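Local atomic coordinates of F-BAR domain only protein 1 (Danio rerio, PDB entry 5JP2), a protein that probably acts at an early step of clathrin-mediated endocytosis, its mu homology domain here binding a peptide of Eps15. Residues Leu145-Glu150 with Tyr280-Ser285. Numbering follows the deposited sequence.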
loop_
_atom_site.group_PDB
_atom_site.type_symbol
_atom_site.label_atom_id
_atom_site.label_comp_id
_atom_site.label_asym_id
_atom_site.label_seq_id
_atom_site.Cartn_x
_atom_site.Cartn_y
_atom_site.Cartn_z
ATOM N N LEU B 145 3.794 -10.292 6.347
ATOM C CA LEU B 145 5.073 -10.852 6.734
ATOM C C LEU B 145 5.114 -10.949 8.251
ATOM O O LEU B 145 5.010 -9.937 8.947
ATOM C CB LEU B 145 6.207 -9.987 6.193
ATOM C CG LEU B 145 7.620 -10.475 6.434
ATOM C CD1 LEU B 145 7.823 -11.793 5.779
ATOM C CD2 LEU B 145 8.617 -9.473 5.942
ATOM N N LEU B 146 5.222 -12.162 8.755
ATOM C CA LEU B 146 5.259 -12.403 10.183
ATOM C C LEU B 146 6.691 -12.320 10.665
ATOM O O LEU B 146 7.578 -12.907 10.054
ATOM C CB LEU B 146 4.670 -13.762 10.516
ATOM C CG LEU B 146 3.272 -13.620 11.077
ATOM C CD1 LEU B 146 2.362 -13.115 9.996
ATOM C CD2 LEU B 146 2.801 -14.932 11.654
ATOM N N LEU B 147 6.909 -11.574 11.744
ATOM C CA LEU B 147 8.232 -11.372 12.311
ATOM C C LEU B 147 8.285 -11.863 13.750
ATOM O O LEU B 147 7.358 -11.629 14.526
ATOM C CB LEU B 147 8.626 -9.902 12.291
ATOM C CG LEU B 147 8.486 -9.152 10.983
ATOM C CD1 LEU B 147 9.003 -7.762 11.146
ATOM C CD2 LEU B 147 9.193 -9.885 9.883
ATOM N N SER B 148 9.368 -12.551 14.101
ATOM C CA SER B 148 9.664 -12.888 15.489
ATOM C C SER B 148 11.127 -12.605 15.775
ATOM O O SER B 148 12.005 -13.280 15.233
ATOM C CB SER B 148 9.343 -14.347 15.783
ATOM O OG SER B 148 9.663 -14.662 17.118
ATOM N N ALA B 149 11.382 -11.627 16.636
ATOM C CA ALA B 149 12.722 -11.252 17.051
ATOM C C ALA B 149 12.988 -11.686 18.490
ATOM O O ALA B 149 12.090 -11.701 19.329
ATOM C CB ALA B 149 12.933 -9.748 16.923
ATOM N N GLU B 150 14.236 -12.052 18.757
ATOM C CA GLU B 150 14.683 -12.473 20.076
ATOM C C GLU B 150 16.014 -11.803 20.364
ATOM O O GLU B 150 16.774 -11.499 19.450
ATOM C CB GLU B 150 14.835 -13.995 20.158
ATOM C CG GLU B 150 13.530 -14.751 20.020
ATOM C CD GLU B 150 13.716 -16.251 20.035
ATOM O OE1 GLU B 150 12.712 -16.978 19.881
ATOM O OE2 GLU B 150 14.869 -16.707 20.172
ATOM N N TYR B 280 7.394 -0.733 10.054
ATOM C CA TYR B 280 7.005 -2.136 10.131
ATOM C C TYR B 280 8.071 -2.845 10.951
ATOM O O TYR B 280 9.165 -3.093 10.448
ATOM C CB TYR B 280 6.883 -2.710 8.717
ATOM C CG TYR B 280 6.109 -3.982 8.554
ATOM C CD1 TYR B 280 6.680 -5.198 8.866
ATOM C CD2 TYR B 280 4.821 -3.977 8.044
ATOM C CE1 TYR B 280 5.996 -6.357 8.714
ATOM C CE2 TYR B 280 4.119 -5.154 7.868
ATOM C CZ TYR B 280 4.716 -6.339 8.198
ATOM O OH TYR B 280 4.043 -7.519 8.054
ATOM N N MET B 281 7.742 -3.226 12.188
ATOM C CA MET B 281 8.773 -3.425 13.204
ATOM C C MET B 281 8.582 -4.705 14.002
ATOM O O MET B 281 7.466 -5.149 14.254
ATOM C CB MET B 281 8.818 -2.289 14.228
ATOM C CG MET B 281 8.708 -0.902 13.700
ATOM S SD MET B 281 10.112 -0.321 12.790
ATOM C CE MET B 281 11.350 -0.167 14.056
ATOM N N ALA B 282 9.703 -5.271 14.425
ATOM C CA ALA B 282 9.736 -6.391 15.355
ATOM C C ALA B 282 10.607 -6.008 16.534
ATOM O O ALA B 282 11.769 -5.645 16.349
ATOM C CB ALA B 282 10.278 -7.656 14.701
ATOM N N GLY B 283 10.039 -6.044 17.729
ATOM C CA GLY B 283 10.791 -5.850 18.947
ATOM C C GLY B 283 11.064 -7.168 19.643
ATOM O O GLY B 283 10.411 -8.170 19.386
ATOM N N CYS B 284 12.048 -7.163 20.538
ATOM C CA CYS B 284 12.417 -8.363 21.275
ATOM C C CYS B 284 12.571 -8.047 22.753
ATOM O O CYS B 284 12.917 -6.928 23.133
ATOM C CB CYS B 284 13.713 -8.980 20.735
ATOM S SG CYS B 284 14.982 -7.798 20.298
ATOM N N SER B 285 12.300 -9.048 23.582
ATOM C CA SER B 285 12.400 -8.895 25.028
ATOM C C SER B 285 13.753 -9.390 25.527
ATOM O O SER B 285 14.216 -10.460 25.129
ATOM C CB SER B 285 11.282 -9.653 25.735
ATOM O OG SER B 285 11.529 -11.045 25.692
HETATM O O HOH W 1 9.128 -9.661 17.533
#
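Tyr280 reaches across to the backbone of Leu145, and the pair illustrates how a phenol can tie two beta-sheets together where their strands diverge. Its OH donates a hydrogen bond of 2.8 Å to Leu145 O, in the carbonyl plane and on a lone pair, at a C=O...O angle of 125°; the acceptor lies at the ring's edge. A chi1 of -162° sets the ring beside its own carbonyl carbon and brings the hydroxyl to Leu145 O. Leu147 CD1 meets the same ring's edge, 4.1 Å from Tyr280 CE1, while Leu147 CB rests 3.7 Å from Ala282 CB. A phenylalanine in place of Tyr280 would probably keep much of this apolar contact but leave Leu145 O without its phenol donor. Further along, the two segments converge: Ala149 CB sits 4.0 Å from Ala282 CB, and a water bridges Ala149 N to Gly283 O. Cys284 is disulfide-bonded to Cys151, a covalent link at this closer end. Farther out, Phe247 packs edge-to-face with the Tyr280 ring, and Val245 touches Leu145 and Leu147. Alanines and leucines, with the Tyr280 ring at the wider end, fill the interface where edge strand 145-154 closes onto strand 266-283 of another sheet, their axes at 35°, in the beta-sandwich mu homology domain.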